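PDB 3FAX: reticulocyte binding protein from Streptococcus agalactiae COH1, which probably hydrolyses alpha-1,6 linkages in pullulan- or glycogen-type glucans, as a glycoside hydrolase of the alpha-amylase clan with bound glucose units and calcium. Local coordinates for residues 61-66 with 85-90; 143-148 with 186-191; 225-230 with 322-327; 522-527 with 534-539. All coordinates share one frame; numbering follows the deposited sequence.

The four contacts follow one another along the chain. Contact 1 lies in the beta domain at the N-terminal end, its centre about 48 Å from the centre of the chain and 54 Å or more from the other three centres. Contact 2 joins two strands of the carbohydrate-binding module 48. Contact 3, about 27 Å away centre to centre, ties a loop from the same antiparallel sheet to a loop of the catalytic barrel; the Glu226 side chain is about 5 Å from a calcium ion. Contact 4, about 40 Å from contact 3 between centres, involves the helix after the sixth barrel strand, on which the Asn522 side chain is about 5 Å from a bound alpha-D-glucose.

Contact 1: 61-66 with 85-90; sequences VDKTEI and ITLDTS
Ile66 and Lys63, on the first turn of helix 63-69, pack on Ile85 and Leu87 of strand 79-88 in a helix-on-sheet arrangement of the N-terminal beta domain. The apolar part has two centres. At one, Ile66 CG2 lies 3.4 Å from Ile85 CD1, a tight methyl contact in which the two side chains run at a slant to one another. With Ile85 CG1 set between its backbone N and carbonyl carbon (chi1 65°), the chain then extends and CD1 reaches the helix. At the other, Ile66 and Leu87 meet tip to tip, with Ile66 CD1 3.9 Å from Leu87 CD2. Leu94 of strand 93-98 touches Ile66, Ile85 and Leu87 and continues this small apolar core into the sheet.

Lys63 covers the side of the core with its aliphatic chain and delivers its charge to the strand. The methylenes slide past Ile85 in the opposite sense, bringing Lys63 CG to 3.7 Å from Ile85 CG1, while the same CG is 4.1 Å from Leu87 CD1. The chain is bent at chi2 and chi4, which turns the ammonium group to the backbone of the strand, and Asp84 gives it a salt bridge as a second partner. The polar bond across the contact is short: Lys63 NZ donates to Ile85 O at 2.6 Å, nearly in line with the carbonyl (C=O...N angle 173°).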
loop_
_atom_site.group_PDB
_atom_site.type_symbol
_atom_site.label_atom_id
_atom_site.label_comp_id
_atom_site.label_asym_id
_atom_site.label_seq_id
_atom_site.Cartn_x
_atom_site.Cartn_y
_atom_site.Cartn_z
ATOM N N VAL A 61 12.250 9.245 -49.041
ATOM C CA VAL A 61 10.915 9.508 -49.565
ATOM C C VAL A 61 10.562 10.966 -49.275
ATOM O O VAL A 61 10.925 11.506 -48.228
ATOM C CB VAL A 61 9.867 8.566 -48.944
ATOM C CG1 VAL A 61 8.529 8.743 -49.631
ATOM C CG2 VAL A 61 10.322 7.119 -49.056
ATOM N N ASP A 62 9.853 11.586 -50.216
ATOM C CA ASP A 62 9.600 13.027 -50.218
ATOM C C ASP A 62 8.173 13.314 -49.750
ATOM O O ASP A 62 7.329 12.426 -49.736
ATOM C CB ASP A 62 9.795 13.565 -51.644
ATOM C CG ASP A 62 10.526 14.888 -51.687
ATOM O OD1 ASP A 62 11.605 15.005 -51.070
ATOM O OD2 ASP A 62 10.034 15.806 -52.372
ATOM N N LYS A 63 7.906 14.562 -49.378
ATOM C CA LYS A 63 6.548 14.984 -49.035
ATOM C C LYS A 63 5.627 14.817 -50.247
ATOM O O LYS A 63 4.460 14.437 -50.100
ATOM C CB LYS A 63 6.540 16.442 -48.567
ATOM C CG LYS A 63 5.264 16.875 -47.862
ATOM C CD LYS A 63 4.937 18.325 -48.179
ATOM C CE LYS A 63 3.762 18.842 -47.368
ATOM N NZ LYS A 63 4.189 19.321 -46.035
ATOM N N THR A 64 6.167 15.094 -51.435
ATOM C CA THR A 64 5.426 14.993 -52.699
ATOM C C THR A 64 5.109 13.550 -53.098
ATOM O O THR A 64 4.017 13.266 -53.590
ATOM C CB THR A 64 6.214 15.632 -53.865
ATOM O OG1 THR A 64 6.798 16.866 -53.433
ATOM C CG2 THR A 64 5.301 15.882 -55.062
ATOM N N GLU A 65 6.074 12.650 -52.902
ATOM C CA GLU A 65 5.889 11.234 -53.235
ATOM C C GLU A 65 4.911 10.564 -52.265
ATOM O O GLU A 65 4.190 9.646 -52.651
ATOM C CB GLU A 65 7.222 10.465 -53.217
ATOM C CG GLU A 65 8.395 11.122 -53.956
ATOM C CD GLU A 65 8.070 11.531 -55.379
ATOM O OE1 GLU A 65 7.297 10.819 -56.057
ATOM O OE2 GLU A 65 8.598 12.571 -55.821
ATOM N N ILE A 66 4.897 11.016 -51.010
ATOM C CA ILE A 66 3.998 10.456 -49.995
ATOM C C ILE A 66 2.559 10.914 -50.236
ATOM O O ILE A 66 1.645 10.088 -50.241
ATOM C CB ILE A 66 4.438 10.825 -48.557
ATOM C CG1 ILE A 66 5.776 10.169 -48.228
ATOM C CG2 ILE A 66 3.405 10.366 -47.537
ATOM C CD1 ILE A 66 6.506 10.825 -47.087
ATOM N N ILE A 85 0.578 16.960 -45.021
ATOM C CA ILE A 85 1.341 16.007 -44.223
ATOM C C ILE A 85 2.619 16.662 -43.733
ATOM O O ILE A 85 3.145 17.567 -44.385
ATOM C CB ILE A 85 1.649 14.680 -44.974
ATOM C CG1 ILE A 85 2.569 14.903 -46.175
ATOM C CG2 ILE A 85 0.357 14.017 -45.420
ATOM C CD1 ILE A 85 2.793 13.641 -46.993
ATOM N N THR A 86 3.085 16.232 -42.561
ATOM C CA THR A 86 4.396 16.631 -42.063
ATOM C C THR A 86 5.155 15.390 -41.642
ATOM O O THR A 86 4.634 14.563 -40.894
ATOM C CB THR A 86 4.311 17.616 -40.883
ATOM O OG1 THR A 86 3.340 18.632 -41.171
ATOM C CG2 THR A 86 5.676 18.266 -40.637
ATOM N N LEU A 87 6.386 15.273 -42.132
ATOM C CA LEU A 87 7.233 14.126 -41.852
ATOM C C LEU A 87 8.027 14.357 -40.573
ATOM O O LEU A 87 8.631 15.416 -40.389
ATOM C CB LEU A 87 8.219 13.891 -43.006
ATOM C CG LEU A 87 7.672 13.459 -44.367
ATOM C CD1 LEU A 87 6.513 14.352 -44.843
ATOM C CD2 LEU A 87 8.808 13.453 -45.375
ATOM N N ASP A 88 8.013 13.368 -39.686
ATOM C CA ASP A 88 8.985 13.298 -38.609
ATOM C C ASP A 88 9.883 12.108 -38.941
ATOM O O ASP A 88 9.618 10.983 -38.530
ATOM C CB ASP A 88 8.299 13.140 -37.246
ATOM C CG ASP A 88 9.286 13.192 -36.082
ATOM O OD1 ASP A 88 10.514 13.151 -36.329
ATOM O OD2 ASP A 88 8.834 13.274 -34.917
ATOM N N THR A 89 10.933 12.377 -39.712
ATOM C CA THR A 89 11.847 11.342 -40.197
ATOM C C THR A 89 12.529 10.609 -39.045
ATOM O O THR A 89 12.772 9.402 -39.120
ATOM C CB THR A 89 12.908 11.934 -41.166
ATOM O OG1 THR A 89 13.538 10.876 -41.894
ATOM C CG2 THR A 89 13.972 12.741 -40.417
ATOM N N SER A 90 12.818 11.351 -37.978
ATOM C CA SER A 90 13.409 10.795 -36.758
ATOM C C SER A 90 12.549 9.691 -36.154
ATOM O O SER A 90 13.029 8.589 -35.886
ATOM C CB SER A 90 13.609 11.903 -35.715
ATOM O OG SER A 90 13.710 11.369 -34.410
#

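Contact 2: 143-148 with 186-191; sequences GSKVEA and QTILDT
Strands 146-151 and 184-189 are antiparallel neighbours in the carbohydrate-binding module 48 sheet, and here Val146 faces Leu189, Glu147 faces Ile188 and Ala148 faces Thr187. The segments' axes approach to 4.8 Å, their directions 168° apart. Val146-Leu189 and Ala148-Thr187 are hydrogen-bonded pairs, each closed by two reciprocal bonds, with Glu147-Ile188 a non-hydrogen-bonded pair between them. In the first pair Val146 N reaches Leu189 O at 3.0 Å and Leu189 N reaches Val146 O at 2.9 Å. The straightest bond belongs to the second pair, where Ala148 N meets Thr187 O with an N-H...O angle of 177°. Val146 O also receives a CH...O contact from Ile188 CA at 3.2 Å.

The face with Val146, Ala148, Thr187 and Leu189 is largely apolar and mostly buried. Leu189 CD1 and CB both approach Val146 CB, and Ala148 CB meets Thr187 CG2 at 3.9 Å; Met160 of strand 157-164 and Phe243 pack over this side, Met160 on Ala148 and Leu189, Phe243 on Val146 and Leu189. The other face, carrying Glu147 and Ile188, is more open.

Beyond the Val146-Leu189 pair the aliphatic chain of Lys145 lies obliquely across Ile188 and Asp190. Its charged end is still 5.7 Å from the carboxylate, measured from Lys145 NZ to Asp190 OD2, and the touch is made by carbon: Lys145 CD is 3.9 Å from Asp190 CB.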
loop_
_atom_site.group_PDB
_atom_site.type_symbol
_atom_site.label_atom_id
_atom_site.label_comp_id
_atom_site.label_asym_id
_atom_site.label_seq_id
_atom_site.Cartn_x
_atom_site.Cartn_y
_atom_site.Cartn_z
ATOM N N GLY A 143 -35.089 -0.181 -3.028
ATOM C CA GLY A 143 -34.523 -1.187 -3.928
ATOM C C GLY A 143 -35.372 -1.555 -5.135
ATOM O O GLY A 143 -35.072 -2.527 -5.826
ATOM N N SER A 144 -36.413 -0.771 -5.407
ATOM C CA SER A 144 -37.320 -1.045 -6.519
ATOM C C SER A 144 -36.713 -0.672 -7.874
ATOM O O SER A 144 -37.087 -1.237 -8.899
ATOM C CB SER A 144 -38.641 -0.302 -6.319
ATOM O OG SER A 144 -38.424 1.091 -6.162
ATOM N N LYS A 145 -35.781 0.275 -7.879
ATOM C CA LYS A 145 -35.075 0.647 -9.099
ATOM C C LYS A 145 -33.570 0.665 -8.891
ATOM O O LYS A 145 -33.083 0.725 -7.758
ATOM C CB LYS A 145 -35.524 2.025 -9.612
ATOM C CG LYS A 145 -37.019 2.147 -9.936
ATOM C CD LYS A 145 -37.259 3.178 -11.034
ATOM C CE LYS A 145 -38.731 3.416 -11.297
ATOM N NZ LYS A 145 -39.300 4.370 -10.314
ATOM N N VAL A 146 -32.844 0.605 -10.004
ATOM C CA VAL A 146 -31.411 0.864 -10.029
ATOM C C VAL A 146 -31.091 1.798 -11.208
ATOM O O VAL A 146 -31.604 1.593 -12.306
ATOM C CB VAL A 146 -30.602 -0.452 -10.182
ATOM C CG1 VAL A 146 -29.113 -0.158 -10.363
ATOM C CG2 VAL A 146 -30.839 -1.373 -8.995
ATOM N N GLU A 147 -30.264 2.819 -10.968
ATOM C CA GLU A 147 -29.674 3.638 -12.042
ATOM C C GLU A 147 -28.247 3.145 -12.300
ATOM O O GLU A 147 -27.385 3.283 -11.429
ATOM C CB GLU A 147 -29.623 5.126 -11.660
ATOM C CG GLU A 147 -30.981 5.844 -11.537
ATOM C CD GLU A 147 -31.761 5.491 -10.267
ATOM O OE1 GLU A 147 -31.156 4.982 -9.299
ATOM O OE2 GLU A 147 -32.987 5.730 -10.242
ATOM N N ALA A 148 -27.993 2.588 -13.489
ATOM C CA ALA A 148 -26.711 1.933 -13.782
ATOM C C ALA A 148 -25.945 2.602 -14.932
ATOM O O ALA A 148 -26.490 2.802 -16.012
ATOM C CB ALA A 148 -26.938 0.467 -14.088
ATOM N N GLN A 186 -26.035 3.592 -20.135
ATOM C CA GLN A 186 -26.945 3.783 -19.012
ATOM C C GLN A 186 -28.222 2.939 -19.125
ATOM O O GLN A 186 -28.611 2.510 -20.212
ATOM C CB GLN A 186 -27.310 5.267 -18.880
ATOM C CG GLN A 186 -26.106 6.201 -18.718
ATOM C CD GLN A 186 -26.416 7.654 -19.064
ATOM O OE1 GLN A 186 -27.138 7.945 -20.017
ATOM N NE2 GLN A 186 -25.849 8.569 -18.299
ATOM N N THR A 187 -28.859 2.703 -17.980
ATOM C CA THR A 187 -30.150 2.029 -17.928
ATOM C C THR A 187 -30.809 2.271 -16.578
ATOM O O THR A 187 -30.141 2.599 -15.597
ATOM C CB THR A 187 -30.013 0.499 -18.145
ATOM O OG1 THR A 187 -31.260 -0.038 -18.601
ATOM C CG2 THR A 187 -29.606 -0.211 -16.856
ATOM N N ILE A 188 -32.122 2.111 -16.531
ATOM C CA ILE A 188 -32.828 2.120 -15.268
ATOM C C ILE A 188 -33.545 0.791 -15.126
ATOM O O ILE A 188 -34.459 0.490 -15.886
ATOM C CB ILE A 188 -33.805 3.299 -15.145
ATOM C CG1 ILE A 188 -33.034 4.625 -15.186
ATOM C CG2 ILE A 188 -34.574 3.218 -13.832
ATOM C CD1 ILE A 188 -33.915 5.851 -15.340
ATOM N N LEU A 189 -33.090 -0.008 -14.160
ATOM C CA LEU A 189 -33.707 -1.286 -13.820
ATOM C C LEU A 189 -34.943 -1.005 -12.989
ATOM O O LEU A 189 -34.897 -0.202 -12.060
ATOM C CB LEU A 189 -32.734 -2.164 -13.019
ATOM C CG LEU A 189 -31.355 -2.410 -13.637
ATOM C CD1 LEU A 189 -30.543 -3.360 -12.772
ATOM C CD2 LEU A 189 -31.475 -2.957 -15.050
ATOM N N ASP A 190 -36.047 -1.660 -13.335
ATOM C CA ASP A 190 -37.313 -1.469 -12.635
ATOM C C ASP A 190 -38.246 -2.661 -12.887
ATOM O O ASP A 190 -37.785 -3.728 -13.286
ATOM C CB ASP A 190 -37.949 -0.124 -13.031
ATOM C CG ASP A 190 -38.147 0.036 -14.541
ATOM O OD1 ASP A 190 -38.157 -0.973 -15.287
ATOM O OD2 ASP A 190 -38.307 1.199 -14.973
ATOM N N THR A 191 -39.541 -2.483 -12.639
ATOM C CA THR A 191 -40.546 -3.541 -12.796
ATOM C C THR A 191 -40.473 -4.353 -14.095
ATOM O O THR A 191 -40.800 -5.540 -14.101
ATOM C CB THR A 191 -41.943 -2.937 -12.701
ATOM O OG1 THR A 191 -41.951 -1.675 -13.383
ATOM C CG2 THR A 191 -42.334 -2.724 -11.242
#

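Contact 3: 225-230 with 322-327; sequences AEWDSN and FYVNEM
The six-membered ring of Trp227 points its edge at the face of Phe322 in a T-shaped pair, centroids 5.3 Å apart and planes at 67°, where a loop between strands 214-216 and 241-242 of the antiparallel sheet that includes the carbohydrate-binding module meets a loop of the catalytic barrel. Trp227 CZ2 stands over the Phe322 face, offset toward the rim. Next along the same edge, Trp227 NE1 donates to Phe322 O at 2.7 Å, in the carbonyl plane and on a lone pair. Glu326 OE2 also lies by the edge, and the backbone N of Ser229 sits above one face of the indole. The second flat pair is the Asp228 carboxylate and the Asn325 amide, stacked with their planes 8° apart. Each forms its own Asx turn, Asp228 OD1 accepting from Asn230 N and Asn325 OD1 from Met327 N.

The backbones meet in a single bridge at Asp228 and Asn325. Glu326 N donates to Trp227 O at 3.0 Å, and Trp227 N in return reaches Glu326 OE1 at 3.0 Å, coming from above the carboxylate plane. One main-chain NH and one carbonyl of Trp227 are thus held by the same glutamate, whose other oxygen takes a weak bond from Gly356. On the flank, Met327 SD rests 3.6 Å from Glu226 CB. Val324 O accepts two donors from a single residue, Ser229 N at 2.8 Å and Ser229 OG at 3.1 Å.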
loop_
_atom_site.group_PDB
_atom_site.type_symbol
_atom_site.label_atom_id
_atom_site.label_comp_id
_atom_site.label_asym_id
_atom_site.label_seq_id
_atom_site.Cartn_x
_atom_site.Cartn_y
_atom_site.Cartn_z
ATOM N N ALA A 225 -20.619 -10.798 -5.367
ATOM C CA ALA A 225 -21.051 -12.128 -4.965
ATOM C C ALA A 225 -19.879 -12.784 -4.263
ATOM O O ALA A 225 -18.736 -12.364 -4.440
ATOM C CB ALA A 225 -21.488 -12.946 -6.180
ATOM N N GLU A 226 -20.151 -13.791 -3.444
ATOM C CA GLU A 226 -19.067 -14.593 -2.874
ATOM C C GLU A 226 -18.164 -15.059 -4.032
ATOM O O GLU A 226 -18.657 -15.486 -5.071
ATOM C CB GLU A 226 -19.615 -15.762 -2.034
ATOM C CG GLU A 226 -20.268 -16.941 -2.806
ATOM C CD GLU A 226 -21.700 -16.684 -3.297
ATOM O OE1 GLU A 226 -22.208 -17.532 -4.060
ATOM O OE2 GLU A 226 -22.322 -15.662 -2.927
ATOM N N TRP A 227 -16.852 -14.927 -3.870
ATOM C CA TRP A 227 -15.902 -15.135 -4.974
ATOM C C TRP A 227 -14.926 -16.279 -4.710
ATOM O O TRP A 227 -14.294 -16.354 -3.652
ATOM C CB TRP A 227 -15.118 -13.847 -5.246
ATOM C CG TRP A 227 -13.990 -14.003 -6.222
ATOM C CD1 TRP A 227 -12.677 -13.759 -5.990
ATOM C CD2 TRP A 227 -14.083 -14.436 -7.581
ATOM N NE1 TRP A 227 -11.937 -14.017 -7.120
ATOM C CE2 TRP A 227 -12.777 -14.435 -8.113
ATOM C CE3 TRP A 227 -15.142 -14.832 -8.401
ATOM C CZ2 TRP A 227 -12.499 -14.806 -9.427
ATOM C CZ3 TRP A 227 -14.866 -15.200 -9.713
ATOM C CH2 TRP A 227 -13.556 -15.181 -10.210
ATOM N N ASP A 228 -14.821 -17.164 -5.696
ATOM C CA ASP A 228 -13.850 -18.247 -5.695
ATOM C C ASP A 228 -13.158 -18.225 -7.049
ATOM O O ASP A 228 -13.790 -18.468 -8.070
ATOM C CB ASP A 228 -14.559 -19.586 -5.472
ATOM C CG ASP A 228 -13.595 -20.764 -5.330
ATOM O OD1 ASP A 228 -12.364 -20.592 -5.460
ATOM O OD2 ASP A 228 -14.086 -21.881 -5.085
ATOM N N SER A 229 -11.861 -17.932 -7.062
ATOM C CA SER A 229 -11.106 -17.885 -8.319
ATOM C C SER A 229 -11.045 -19.228 -9.051
ATOM O O SER A 229 -10.718 -19.266 -10.236
ATOM C CB SER A 229 -9.689 -17.341 -8.092
ATOM O OG SER A 229 -9.076 -17.887 -6.938
ATOM N N ASN A 230 -11.355 -20.323 -8.355
ATOM C CA ASN A 230 -11.445 -21.639 -9.003
ATOM C C ASN A 230 -12.653 -21.796 -9.947
ATOM O O ASN A 230 -12.678 -22.718 -10.766
ATOM C CB ASN A 230 -11.433 -22.769 -7.960
ATOM C CG ASN A 230 -10.024 -23.247 -7.632
ATOM O OD1 ASN A 230 -9.075 -22.463 -7.605
ATOM N ND2 ASN A 230 -9.885 -24.545 -7.394
ATOM N N PHE A 322 -8.129 -11.093 -6.238
ATOM C CA PHE A 322 -8.571 -12.128 -7.166
ATOM C C PHE A 322 -8.350 -13.572 -6.691
ATOM O O PHE A 322 -9.295 -14.360 -6.668
ATOM C CB PHE A 322 -7.894 -11.912 -8.531
ATOM C CG PHE A 322 -8.487 -12.729 -9.642
ATOM C CD1 PHE A 322 -9.448 -12.178 -10.487
ATOM C CD2 PHE A 322 -8.096 -14.049 -9.838
ATOM C CE1 PHE A 322 -10.004 -12.923 -11.514
ATOM C CE2 PHE A 322 -8.652 -14.808 -10.866
ATOM C CZ PHE A 322 -9.606 -14.245 -11.703
ATOM N N TYR A 323 -7.116 -13.930 -6.343
ATOM C CA TYR A 323 -6.780 -15.338 -6.067
ATOM C C TYR A 323 -7.196 -15.821 -4.672
ATOM O O TYR A 323 -6.398 -15.810 -3.738
ATOM C CB TYR A 323 -5.290 -15.601 -6.314
ATOM C CG TYR A 323 -4.962 -15.719 -7.781
ATOM C CD1 TYR A 323 -4.221 -14.740 -8.436
ATOM C CD2 TYR A 323 -5.419 -16.799 -8.520
ATOM C CE1 TYR A 323 -3.931 -14.846 -9.785
ATOM C CE2 TYR A 323 -5.136 -16.917 -9.863
ATOM C CZ TYR A 323 -4.393 -15.937 -10.490
ATOM O OH TYR A 323 -4.116 -16.062 -11.827
ATOM N N VAL A 324 -8.446 -16.268 -4.557
ATOM C CA VAL A 324 -9.002 -16.721 -3.285
ATOM C C VAL A 324 -10.256 -17.553 -3.444
ATOM O O VAL A 324 -10.951 -17.468 -4.451
ATOM C CB VAL A 324 -9.396 -15.535 -2.371
ATOM C CG1 VAL A 324 -8.262 -15.192 -1.451
ATOM C CG2 VAL A 324 -9.858 -14.326 -3.197
ATOM N N ASN A 325 -10.526 -18.350 -2.417
ATOM C CA ASN A 325 -11.810 -18.995 -2.219
ATOM C C ASN A 325 -12.387 -18.436 -0.930
ATOM O O ASN A 325 -12.000 -18.845 0.162
ATOM C CB ASN A 325 -11.644 -20.513 -2.121
ATOM C CG ASN A 325 -12.958 -21.234 -1.852
ATOM O OD1 ASN A 325 -14.039 -20.667 -2.004
ATOM N ND2 ASN A 325 -12.863 -22.489 -1.451
ATOM N N GLU A 326 -13.308 -17.489 -1.058
ATOM C CA GLU A 326 -13.882 -16.816 0.107
ATOM C C GLU A 326 -14.833 -17.709 0.899
ATOM O O GLU A 326 -15.280 -17.329 1.982
ATOM C CB GLU A 326 -14.599 -15.543 -0.330
ATOM C CG GLU A 326 -13.655 -14.494 -0.891
ATOM C CD GLU A 326 -14.368 -13.402 -1.654
ATOM O OE1 GLU A 326 -15.616 -13.390 -1.662
ATOM O OE2 GLU A 326 -13.670 -12.553 -2.250
ATOM N N MET A 327 -15.136 -18.886 0.355
ATOM C CA MET A 327 -15.961 -19.880 1.042
ATOM C C MET A 327 -15.129 -20.856 1.888
ATOM O O MET A 327 -15.689 -21.689 2.604
ATOM C CB MET A 327 -16.796 -20.663 0.020
ATOM C CG MET A 327 -17.642 -19.793 -0.911
ATOM S SD MET A 327 -18.684 -18.611 -0.029
ATOM C CE MET A 327 -19.619 -19.685 1.072
#

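Contact 4: 522-527 with 534-539; sequences NSLKSG and PAFITG
Leu524, Ala535 and Lys525 carry the contact, in which a type I turn from Ala535 to Thr538 packs against the C-terminal part of helix 518-525, the helix that follows the sixth strand of the catalytic barrel. Leu524 contributes both its carbonyl and its side chain. Its oxygen takes Ile537 N at 2.8 Å in an almost straight bond (N-H...O 179°), while its CD2 lies 3.9 Å from Phe536 CB, the two side chains running alongside each other in the same direction. Ile547 and Met607, from helices 544-551 and 594-609, each touch both Leu524 and Phe536.

Ala535 presses its methyl into the end of the helix, with CB only 3.3 Å from Ser523 O and also near the carbonyl oxygens of Asn522 and Leu524. The next residue continues the grip, Phe536 N donating to Ser523 O at 3.0 Å.

Of the Lys525 side chain it is CB that meets the turn, 3.8 Å from Ile537 CG1 and 4.0 Å from Thr538 CG2. CG lies between the backbone N and the carbonyl carbon (chi1 86°), and further bends lead the ammonium group off to Ile570 O.

Two successive carbonyls near the end of the helix therefore find backbone NH partners in the turn. In this buried setting, the pairing satisfies polar atoms and fixes the turn on the helix without any charged group crossing the contact.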
loop_
_atom_site.group_PDB
_atom_site.type_symbol
_atom_site.label_atom_id
_atom_site.label_comp_id
_atom_site.label_asym_id
_atom_site.label_seq_id
_atom_site.Cartn_x
_atom_site.Cartn_y
_atom_site.Cartn_z
ATOM N N ASN A 522 17.503 0.252 6.016
ATOM C CA ASN A 522 18.789 -0.353 5.638
ATOM C C ASN A 522 19.867 -0.086 6.675
ATOM O O ASN A 522 20.635 -0.982 7.017
ATOM C CB ASN A 522 19.278 0.166 4.277
ATOM C CG ASN A 522 18.380 -0.266 3.116
ATOM O OD1 ASN A 522 17.569 -1.188 3.240
ATOM N ND2 ASN A 522 18.521 0.416 1.981
ATOM N N SER A 523 19.910 1.147 7.178
ATOM C CA SER A 523 20.964 1.573 8.097
ATOM C C SER A 523 20.886 0.879 9.443
ATOM O O SER A 523 21.918 0.554 10.031
ATOM C CB SER A 523 20.921 3.086 8.325
ATOM O OG SER A 523 21.584 3.771 7.286
ATOM N N LEU A 524 19.673 0.664 9.941
ATOM C CA LEU A 524 19.518 0.110 11.283
ATOM C C LEU A 524 19.668 -1.397 11.275
ATOM O O LEU A 524 20.346 -1.943 12.143
ATOM C CB LEU A 524 18.210 0.550 11.936
ATOM C CG LEU A 524 18.135 2.057 12.230
ATOM C CD1 LEU A 524 16.922 2.387 13.092
ATOM C CD2 LEU A 524 19.401 2.579 12.886
ATOM N N LYS A 525 19.072 -2.076 10.298
ATOM C CA LYS A 525 19.223 -3.534 10.232
ATOM C C LYS A 525 19.012 -4.171 8.851
ATOM O O LYS A 525 18.463 -5.253 8.734
ATOM C CB LYS A 525 18.366 -4.210 11.324
ATOM C CG LYS A 525 16.905 -4.499 11.008
ATOM C CD LYS A 525 16.114 -3.314 10.528
ATOM C CE LYS A 525 15.813 -3.371 9.032
ATOM N NZ LYS A 525 15.220 -4.650 8.543
ATOM N N SER A 526 19.485 -3.493 7.815
ATOM C CA SER A 526 19.520 -4.043 6.457
ATOM C C SER A 526 18.141 -4.157 5.818
ATOM O O SER A 526 17.119 -4.217 6.499
ATOM C CB SER A 526 20.244 -5.407 6.426
ATOM O OG SER A 526 19.391 -6.506 6.716
ATOM N N GLY A 527 18.132 -4.183 4.492
ATOM C CA GLY A 527 16.898 -4.348 3.741
ATOM C C GLY A 527 17.169 -4.736 2.306
ATOM O O GLY A 527 18.316 -4.697 1.850
ATOM N N PRO A 534 25.176 -7.086 8.143
ATOM C CA PRO A 534 25.286 -6.440 9.447
ATOM C C PRO A 534 25.152 -4.918 9.345
ATOM O O PRO A 534 25.828 -4.282 8.529
ATOM C CB PRO A 534 26.687 -6.843 9.921
ATOM C CG PRO A 534 26.930 -8.156 9.265
ATOM C CD PRO A 534 26.249 -8.076 7.926
ATOM N N ALA A 535 24.261 -4.361 10.159
ATOM C CA ALA A 535 24.005 -2.928 10.176
ATOM C C ALA A 535 23.957 -2.439 11.629
ATOM O O ALA A 535 24.397 -3.156 12.525
ATOM C CB ALA A 535 22.714 -2.624 9.436
ATOM N N PHE A 536 23.418 -1.242 11.868
ATOM C CA PHE A 536 23.566 -0.576 13.170
ATOM C C PHE A 536 23.188 -1.417 14.390
ATOM O O PHE A 536 23.923 -1.424 15.366
ATOM C CB PHE A 536 22.800 0.750 13.224
ATOM C CG PHE A 536 23.188 1.614 14.394
ATOM C CD1 PHE A 536 24.324 2.418 14.336
ATOM C CD2 PHE A 536 22.438 1.607 15.564
ATOM C CE1 PHE A 536 24.696 3.211 15.419
ATOM C CE2 PHE A 536 22.814 2.399 16.651
ATOM C CZ PHE A 536 23.940 3.200 16.570
ATOM N N ILE A 537 22.049 -2.103 14.359
ATOM C CA ILE A 537 21.666 -2.948 15.499
ATOM C C ILE A 537 21.995 -4.428 15.282
ATOM O O ILE A 537 21.573 -5.284 16.065
ATOM C CB ILE A 537 20.186 -2.757 15.910
ATOM C CG1 ILE A 537 19.214 -3.297 14.862
ATOM C CG2 ILE A 537 19.896 -1.289 16.161
ATOM C CD1 ILE A 537 17.769 -3.206 15.282
ATOM N N THR A 538 22.771 -4.724 14.241
ATOM C CA THR A 538 23.213 -6.093 13.966
ATOM C C THR A 538 24.739 -6.159 13.794
ATOM O O THR A 538 25.253 -6.978 13.035
ATOM C CB THR A 538 22.508 -6.667 12.713
ATOM O OG1 THR A 538 22.766 -5.824 11.583
ATOM C CG2 THR A 538 21.009 -6.762 12.925
ATOM N N GLY A 539 25.456 -5.287 14.497
ATOM C CA GLY A 539 26.910 -5.384 14.610
ATOM C C GLY A 539 27.767 -4.851 13.470
ATOM O O GLY A 539 28.987 -5.043 13.478
#